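Local atomic coordinates of ribosomal RNA processing protein 6 (Trypanosoma brucei brucei, PDB entry 4NLC), a protein that probably trims RNA from its 3' end as a 3'-5' exoribonuclease of the exosome-associated RRP6 family, this chain being its catalytic core. Residues R232-L237 with N248-V253; V147-R152 with D171-L176. The protein carries 1 engineered substitution. All coordinates share one frame; numbering follows the deposited sequence.

Interaction 1 of 2, residues R232-L237 with N248-V253; sequences RLKQLL and NMLLHV
L237, near the C-terminal end of helix 226-238, meets L250 in the first turn of helix 249-261, their CA atoms 5.0 Å apart. The short axes of 232-237 and 249-253 come within 9.1 Å, and their N-to-C directions differ by 127°, so the second helix runs back past the first at a steep slant. A water bridges the two backbones: it donates to L237 O (2.9 Å) and accepts from M249 N, using a carbonyl at the end of one helix and an amide at the start of the other. Side-chain contact is apolar and centres on L237. With CG anti to its own carbonyl carbon (chi1 -72°), L237 sends both methyls across to V253, where L237 CD1 and CD2 each lie 3.7 Å from V253 CG2, the two side chains crossing at about a right angle. L237 CB rests near the backbone of L250, 3.8 Å from L250 N. Helix 226-238 belongs to the 3'-5' exonuclease part of the chain, and most of the linker to helix 249-261 is not modelled; the contact packs the two helices against the edge of the central sheet, since F170 of strand 169-171 touches L237, L250 and V253. L250 reaches K234, one turn earlier on helix 226-238: its CG is anti to the backbone N (chi1 178°), and L250 CD1 comes to 3.6 Å from K234 CG. K234 thus contributes its aliphatic stem, while its NZ leads away to a weak hydrogen bond with Q54 OE1. M249 lies at the margin, M249 CB 3.3 Å from L237 O and its CG beside L237 CD2. At the helix start, N248 OD1 accepts a nearly straight bond from L251 N (2.9 Å) in an Asx motif, with the donor above the carbonyl plane.

Interaction 2 of 2, residues V147-R152 with D171-L176; sequences VFHGAR and DTSIAL
F148 and D171 form a parallel bridge with CA atoms 5.0 Å apart, after which 147-152 turns into a loop and 171-176 into a helix; F148 O receives T172 N at 3.0 Å, nearly along the C=O axis, and D171 CA-H also points at it. Beyond the bridge, the carboxylate of D171 grips the loop with both oxygens. Its CG is anti to the backbone N (chi1 -170°), which brings D171 OD1 to 2.8 Å from G150 N and D171 OD2 to 2.9 Å from A151 N. Both amides approach from above the carboxylate plane, the second bond almost straight at 177°. D171 is also the N-cap of helix 172-178: OD1 accepts S173 N and, weakly, I174 N, so one buried carboxylate ties a helix start to the turn after a neighbouring strand. This junction lies in the RNase H-like exonuclease fold, where the strands 145-148 and 169-171 are side by side at one margin of the mixed sheet. G150 has positive phi, a conformation glycine accepts readily, and G150 N lies 3.4 Å from S173 CB. The H149 ring lies over the helix start. H149 ND1 and T172 OG1 share a hydrogen bond of 2.8 Å, S173 CB makes a CH-pi contact over one face, 4.0 Å from the ring centroid, and L176 CD1 sits at the edge. H149 NE2 bonds H183 O, so both ring nitrogens are engaged and the rotation of the ring is fixed. On the same threonine, the methyl T172 CG2 packs on V147 CG1, the two side chains crossing at about a right angle.

In the fold
From the N terminus, interaction 2 comes first: the chain leaves strand 145-148, passes through helix 152-162 and returns as strand 169-171, so its contact closes a beta-alpha-beta crossover at the sheet margin. Helix 172-178 follows, and after helices 185-193 and 213-224 the chain enters helix 226-238. Interaction 1 then closes a short loop to helix 249-261. The two are in series, neither nested nor crossing, yet they touch in space, their centres about 12 Å apart. L233 packs on T172 and L176, while L237 and V253 press on A175, so helix 172-178 joins the sheet edge to the helix pair.

Interaction 1 of 2, residues R232-L237 with N248-V253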
ATOM      1  N   ARG A 232     -10.846 -19.780  12.737  1.00 29.53           N
ATOM      2  CA  ARG A 232      -9.893 -20.856  13.041  1.00 29.47           C
ATOM      3  C   ARG A 232      -8.678 -20.397  13.877  1.00 31.51           C
ATOM      4  O   ARG A 232      -8.277 -21.101  14.815  1.00 30.18           O
ATOM      5  CB  ARG A 232      -9.458 -21.557  11.749  1.00 29.71           C
ATOM      6  CG  ARG A 232     -10.579 -22.393  11.077  1.00 35.43           C
ATOM      7  CD  ARG A 232     -10.934 -23.701  11.781  1.00 36.73           C
ATOM      8  NE  ARG A 232      -9.782 -24.602  11.929  1.00 33.89           N
ATOM      9  CZ  ARG A 232      -9.343 -25.444  10.996  1.00 46.32           C
ATOM     10  NH1 ARG A 232      -9.965 -25.535   9.822  1.00 35.65           N
ATOM     11  NH2 ARG A 232      -8.281 -26.201  11.228  1.00 38.73           N
ATOM     12  N   LEU A 233      -8.112 -19.204  13.559  1.00 28.83           N
ATOM     13  CA  LEU A 233      -6.988 -18.642  14.330  1.00 28.29           C
ATOM     14  C   LEU A 233      -7.424 -18.228  15.739  1.00 34.48           C
ATOM     15  O   LEU A 233      -6.658 -18.407  16.684  1.00 33.90           O
ATOM     16  CB  LEU A 233      -6.329 -17.477  13.596  1.00 27.28           C
ATOM     17  CG  LEU A 233      -5.585 -17.852  12.316  1.00 30.88           C
ATOM     18  CD1 LEU A 233      -5.190 -16.607  11.538  1.00 29.16           C
ATOM     19  CD2 LEU A 233      -4.377 -18.699  12.624  1.00 31.82           C
ATOM     20  N   LYS A 234      -8.668 -17.709  15.881  1.00 32.77           N
ATOM     21  CA  LYS A 234      -9.244 -17.358  17.191  1.00 33.51           C
ATOM     22  C   LYS A 234      -9.295 -18.571  18.101  1.00 36.10           C
ATOM     23  O   LYS A 234      -8.880 -18.469  19.248  1.00 34.99           O
ATOM     24  CB  LYS A 234     -10.666 -16.778  17.053  1.00 34.66           C
ATOM     25  CG  LYS A 234     -10.669 -15.279  16.827  1.00 41.02           C
ATOM     26  CD  LYS A 234     -12.013 -14.749  16.351  1.00 48.92           C
ATOM     27  CE  LYS A 234     -13.195 -15.033  17.237  1.00 49.09           C
ATOM     28  NZ  LYS A 234     -14.333 -14.110  16.953  1.00 44.45           N
ATOM     29  N   GLN A 235      -9.756 -19.724  17.582  1.00 34.14           N
ATOM     30  CA  GLN A 235      -9.829 -20.985  18.355  1.00 35.54           C
ATOM     31  C   GLN A 235      -8.443 -21.467  18.780  1.00 39.17           C
ATOM     32  O   GLN A 235      -8.278 -21.866  19.923  1.00 40.01           O
ATOM     33  CB  GLN A 235     -10.560 -22.084  17.576  1.00 37.09           C
ATOM     34  CG  GLN A 235     -11.990 -21.709  17.214  1.00 43.81           C
ATOM     35  CD  GLN A 235     -12.618 -22.683  16.253  1.00 53.53           C
ATOM     36  OE1 GLN A 235     -11.950 -23.350  15.463  1.00 48.49           O
ATOM     37  NE2 GLN A 235     -13.928 -22.748  16.270  1.00 42.95           N
ATOM     38  N   LEU A 236      -7.444 -21.389  17.878  1.00 34.44           N
ATOM     39  CA  LEU A 236      -6.061 -21.772  18.165  1.00 33.29           C
ATOM     40  C   LEU A 236      -5.415 -20.846  19.198  1.00 33.85           C
ATOM     41  O   LEU A 236      -4.648 -21.311  20.027  1.00 34.19           O
ATOM     42  CB  LEU A 236      -5.215 -21.777  16.879  1.00 33.31           C
ATOM     43  CG  LEU A 236      -5.397 -22.977  15.957  1.00 39.17           C
ATOM     44  CD1 LEU A 236      -4.812 -22.690  14.575  1.00 37.90           C
ATOM     45  CD2 LEU A 236      -4.776 -24.254  16.567  1.00 40.64           C
ATOM     46  N   LEU A 237      -5.706 -19.551  19.141  1.00 28.31           N
ATOM     47  CA  LEU A 237      -5.148 -18.593  20.091  1.00 29.17           C
ATOM     48  C   LEU A 237      -5.727 -18.771  21.500  1.00 38.52           C
ATOM     49  O   LEU A 237      -4.998 -18.611  22.476  1.00 40.01           O
ATOM     50  CB  LEU A 237      -5.332 -17.148  19.593  1.00 27.59           C
ATOM     51  CG  LEU A 237      -4.430 -16.745  18.415  1.00 29.95           C
ATOM     52  CD1 LEU A 237      -4.973 -15.494  17.692  1.00 27.74           C
ATOM     53  CD2 LEU A 237      -2.958 -16.630  18.856  1.00 30.24           C
ATOM     54  N   ASN A 248      -3.715 -14.423  27.954  1.00 43.11           N
ATOM     55  CA  ASN A 248      -4.642 -14.606  26.837  1.00 42.39           C
ATOM     56  C   ASN A 248      -3.970 -14.228  25.499  1.00 44.08           C
ATOM     57  O   ASN A 248      -3.710 -13.058  25.223  1.00 41.80           O
ATOM     58  CB  ASN A 248      -5.967 -13.852  27.061  1.00 39.35           C
ATOM     59  CG  ASN A 248      -7.089 -14.205  26.092  1.00 57.79           C
ATOM     60  OD1 ASN A 248      -6.957 -14.122  24.871  1.00 49.58           O
ATOM     61  ND2 ASN A 248      -8.263 -14.512  26.616  1.00 52.62           N
ATOM     62  N   MET A 249      -3.670 -15.252  24.694  1.00 40.48           N
ATOM     63  CA  MET A 249      -3.005 -15.134  23.404  1.00 38.90           C
ATOM     64  C   MET A 249      -3.907 -14.442  22.355  1.00 35.57           C
ATOM     65  O   MET A 249      -3.389 -13.675  21.542  1.00 32.48           O
ATOM     66  CB  MET A 249      -2.481 -16.512  22.969  1.00 42.61           C
ATOM     67  CG  MET A 249      -1.095 -16.478  22.358  1.00 48.50           C
ATOM     68  SD  MET A 249       0.203 -15.765  23.405  1.00 54.71           S
ATOM     69  CE  MET A 249       1.235 -15.089  22.180  1.00 50.51           C
ATOM     70  N   LEU A 250      -5.249 -14.642  22.424  1.00 30.37           N
ATOM     71  CA  LEU A 250      -6.208 -13.960  21.527  1.00 29.79           C
ATOM     72  C   LEU A 250      -6.191 -12.432  21.752  1.00 34.80           C
ATOM     73  O   LEU A 250      -6.077 -11.679  20.779  1.00 34.65           O
ATOM     74  CB  LEU A 250      -7.648 -14.539  21.589  1.00 28.90           C
ATOM     75  CG  LEU A 250      -8.707 -13.836  20.698  1.00 32.06           C
ATOM     76  CD1 LEU A 250      -8.341 -13.854  19.197  1.00 29.62           C
ATOM     77  CD2 LEU A 250     -10.112 -14.381  20.932  1.00 34.51           C
ATOM     78  N   LEU A 251      -6.237 -11.995  23.025  1.00 32.42           N
ATOM     79  CA  LEU A 251      -6.159 -10.572  23.413  1.00 32.00           C
ATOM     80  C   LEU A 251      -4.804  -9.973  23.036  1.00 31.21           C
ATOM     81  O   LEU A 251      -4.759  -8.815  22.629  1.00 28.65           O
ATOM     82  CB  LEU A 251      -6.401 -10.375  24.916  1.00 33.23           C
ATOM     83  CG  LEU A 251      -7.812 -10.051  25.345  1.00 40.28           C
ATOM     84  CD1 LEU A 251      -7.955 -10.198  26.864  1.00 42.09           C
ATOM     85  CD2 LEU A 251      -8.210  -8.627  24.927  1.00 43.91           C
ATOM     86  N   HIS A 252      -3.710 -10.765  23.147  1.00 26.95           N
ATOM     87  CA  HIS A 252      -2.359 -10.319  22.763  1.00 27.33           C
ATOM     88  C   HIS A 252      -2.312  -9.970  21.257  1.00 27.58           C
ATOM     89  O   HIS A 252      -1.770  -8.939  20.874  1.00 25.31           O
ATOM     90  CB  HIS A 252      -1.289 -11.363  23.127  1.00 29.29           C
ATOM     91  CG  HIS A 252       0.090 -10.982  22.688  1.00 33.38           C
ATOM     92  ND1 HIS A 252       0.812 -10.009  23.346  1.00 35.59           N
ATOM     93  CD2 HIS A 252       0.828 -11.449  21.653  1.00 35.75           C
ATOM     94  CE1 HIS A 252       1.957  -9.906  22.694  1.00 35.10           C
ATOM     95  NE2 HIS A 252       2.008 -10.744  21.663  1.00 35.55           N
ATOM     96  N   VAL A 253      -2.951 -10.790  20.427  1.00 23.24           N
ATOM     97  CA  VAL A 253      -2.969 -10.586  18.980  1.00 20.72           C
ATOM     98  C   VAL A 253      -3.807  -9.344  18.617  1.00 26.52           C
ATOM     99  O   VAL A 253      -3.365  -8.532  17.809  1.00 25.90           O
ATOM    100  CB  VAL A 253      -3.364 -11.874  18.227  1.00 22.58           C
ATOM    101  CG1 VAL A 253      -3.485 -11.610  16.737  1.00 21.71           C
ATOM    102  CG2 VAL A 253      -2.318 -12.966  18.479  1.00 22.03           C
TER
HETATM  103  O   HOH W   1      -5.010 -17.992  25.283  1.00 55.34           O

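Interaction 2 of 2, residues V147-R152 with D171-L176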
ATOM      1  N   VAL A 147     -10.787  -7.459   9.665  1.00 20.53           N
ATOM      2  CA  VAL A 147      -9.782  -8.502   9.512  1.00 19.15           C
ATOM      3  C   VAL A 147      -8.942  -8.241   8.232  1.00 25.32           C
ATOM      4  O   VAL A 147      -9.472  -8.202   7.115  1.00 26.73           O
ATOM      5  CB  VAL A 147     -10.434  -9.918   9.469  1.00 21.08           C
ATOM      6  CG1 VAL A 147      -9.370 -11.029   9.441  1.00 20.75           C
ATOM      7  CG2 VAL A 147     -11.401 -10.131  10.622  1.00 20.33           C
ATOM      8  N   PHE A 148      -7.638  -8.107   8.398  1.00 19.80           N
ATOM      9  CA  PHE A 148      -6.716  -7.988   7.269  1.00 19.37           C
ATOM     10  C   PHE A 148      -5.670  -9.077   7.437  1.00 22.94           C
ATOM     11  O   PHE A 148      -5.418  -9.500   8.561  1.00 22.78           O
ATOM     12  CB  PHE A 148      -5.999  -6.632   7.322  1.00 20.78           C
ATOM     13  CG  PHE A 148      -6.738  -5.408   6.847  1.00 21.31           C
ATOM     14  CD1 PHE A 148      -7.712  -4.809   7.645  1.00 25.18           C
ATOM     15  CD2 PHE A 148      -6.397  -4.797   5.647  1.00 21.02           C
ATOM     16  CE1 PHE A 148      -8.329  -3.600   7.250  1.00 24.99           C
ATOM     17  CE2 PHE A 148      -7.008  -3.595   5.253  1.00 23.31           C
ATOM     18  CZ  PHE A 148      -7.955  -2.995   6.071  1.00 22.20           C
ATOM     19  N   HIS A 149      -4.995  -9.462   6.365  1.00 21.59           N
ATOM     20  CA  HIS A 149      -3.901 -10.431   6.471  1.00 21.54           C
ATOM     21  C   HIS A 149      -2.571  -9.736   6.106  1.00 26.50           C
ATOM     22  O   HIS A 149      -2.308  -9.511   4.934  1.00 26.51           O
ATOM     23  CB  HIS A 149      -4.140 -11.666   5.587  1.00 22.29           C
ATOM     24  CG  HIS A 149      -3.180 -12.771   5.897  1.00 25.39           C
ATOM     25  ND1 HIS A 149      -3.527 -13.809   6.731  1.00 26.78           N
ATOM     26  CD2 HIS A 149      -1.884 -12.913   5.540  1.00 26.69           C
ATOM     27  CE1 HIS A 149      -2.446 -14.562   6.834  1.00 26.74           C
ATOM     28  NE2 HIS A 149      -1.435 -14.059   6.138  1.00 26.76           N
ATOM     29  N   GLY A 150      -1.763  -9.397   7.111  1.00 22.78           N
ATOM     30  CA  GLY A 150      -0.496  -8.715   6.890  1.00 23.83           C
ATOM     31  C   GLY A 150      -0.763  -7.305   6.429  1.00 29.83           C
ATOM     32  O   GLY A 150      -0.569  -6.984   5.243  1.00 29.82           O
ATOM     33  N   ALA A 151      -1.258  -6.480   7.376  1.00 24.85           N
ATOM     34  CA  ALA A 151      -1.766  -5.121   7.158  1.00 25.08           C
ATOM     35  C   ALA A 151      -0.753  -3.957   7.239  1.00 28.76           C
ATOM     36  O   ALA A 151      -1.186  -2.814   7.153  1.00 26.64           O
ATOM     37  CB  ALA A 151      -2.897  -4.865   8.146  1.00 26.34           C
ATOM     38  N   ARG A 152       0.550  -4.209   7.437  1.00 30.11           N
ATOM     39  CA  ARG A 152       1.541  -3.111   7.586  1.00 31.96           C
ATOM     40  C   ARG A 152       1.419  -2.027   6.485  1.00 36.43           C
ATOM     41  O   ARG A 152       1.230  -0.855   6.815  1.00 38.65           O
ATOM     42  CB  ARG A 152       2.977  -3.665   7.696  1.00 35.21           C
ATOM     43  CG  ARG A 152       4.066  -2.598   7.936  1.00 51.83           C
ATOM     44  CD  ARG A 152       4.721  -2.696   9.312  1.00 67.82           C
ATOM     45  NE  ARG A 152       5.387  -3.984   9.527  1.00 82.94           N
ATOM     46  CZ  ARG A 152       5.527  -4.578  10.711  1.00 98.70           C
ATOM     47  NH1 ARG A 152       5.053  -4.004  11.811  1.00 79.74           N
ATOM     48  NH2 ARG A 152       6.140  -5.750  10.804  1.00 89.39           N
ATOM     49  N   ASP A 171      -5.212  -8.583  12.624  1.00 24.97           N
ATOM     50  CA  ASP A 171      -4.292  -9.004  11.577  1.00 23.67           C
ATOM     51  C   ASP A 171      -4.015 -10.505  11.718  1.00 27.24           C
ATOM     52  O   ASP A 171      -3.379 -10.929  12.686  1.00 26.49           O
ATOM     53  CB  ASP A 171      -3.006  -8.160  11.629  1.00 23.91           C
ATOM     54  CG  ASP A 171      -2.064  -8.350  10.441  1.00 29.33           C
ATOM     55  OD1 ASP A 171      -1.953  -9.497   9.935  1.00 28.11           O
ATOM     56  OD2 ASP A 171      -1.374  -7.389  10.081  1.00 30.41           O
ATOM     57  N   THR A 172      -4.510 -11.300  10.756  1.00 22.79           N
ATOM     58  CA  THR A 172      -4.381 -12.761  10.767  1.00 22.64           C
ATOM     59  C   THR A 172      -2.916 -13.235  10.570  1.00 25.75           C
ATOM     60  O   THR A 172      -2.576 -14.352  10.976  1.00 26.80           O
ATOM     61  CB  THR A 172      -5.362 -13.427   9.778  1.00 25.84           C
ATOM     62  OG1 THR A 172      -5.318 -12.750   8.533  1.00 23.42           O
ATOM     63  CG2 THR A 172      -6.780 -13.440  10.293  1.00 17.99           C
ATOM     64  N   SER A 173      -2.058 -12.386   9.986  1.00 20.88           N
ATOM     65  CA  SER A 173      -0.657 -12.721   9.820  1.00 21.31           C
ATOM     66  C   SER A 173       0.037 -12.603  11.198  1.00 25.79           C
ATOM     67  O   SER A 173       0.832 -13.472  11.549  1.00 24.75           O
ATOM     68  CB  SER A 173      -0.010 -11.824   8.768  1.00 25.27           C
ATOM     69  OG  SER A 173       1.375 -12.103   8.660  1.00 35.05           O
ATOM     70  N   ILE A 174      -0.330 -11.584  12.004  1.00 23.76           N
ATOM     71  CA  ILE A 174       0.207 -11.410  13.365  1.00 24.79           C
ATOM     72  C   ILE A 174      -0.227 -12.607  14.228  1.00 30.67           C
ATOM     73  O   ILE A 174       0.593 -13.120  14.985  1.00 32.81           O
ATOM     74  CB  ILE A 174      -0.133 -10.022  13.996  1.00 27.55           C
ATOM     75  CG1 ILE A 174       0.554  -8.866  13.205  1.00 27.20           C
ATOM     76  CG2 ILE A 174       0.249  -9.973  15.494  1.00 26.35           C
ATOM     77  CD1 ILE A 174       0.214  -7.458  13.721  1.00 23.59           C
ATOM     78  N   ALA A 175      -1.486 -13.090  14.063  1.00 26.29           N
ATOM     79  CA  ALA A 175      -1.990 -14.285  14.766  1.00 26.19           C
ATOM     80  C   ALA A 175      -1.082 -15.492  14.473  1.00 27.79           C
ATOM     81  O   ALA A 175      -0.614 -16.140  15.395  1.00 27.13           O
ATOM     82  CB  ALA A 175      -3.419 -14.593  14.325  1.00 26.74           C
ATOM     83  N   LEU A 176      -0.775 -15.738  13.189  1.00 25.29           N
ATOM     84  CA  LEU A 176       0.082 -16.866  12.769  1.00 24.09           C
ATOM     85  C   LEU A 176       1.518 -16.742  13.313  1.00 27.29           C
ATOM     86  O   LEU A 176       2.040 -17.724  13.842  1.00 26.50           O
ATOM     87  CB  LEU A 176       0.017 -17.056  11.246  1.00 23.44           C
ATOM     88  CG  LEU A 176      -1.275 -17.745  10.720  1.00 26.18           C
ATOM     89  CD1 LEU A 176      -1.465 -17.546   9.223  1.00 24.43           C
ATOM     90  CD2 LEU A 176      -1.265 -19.249  10.988  1.00 25.74           C
TER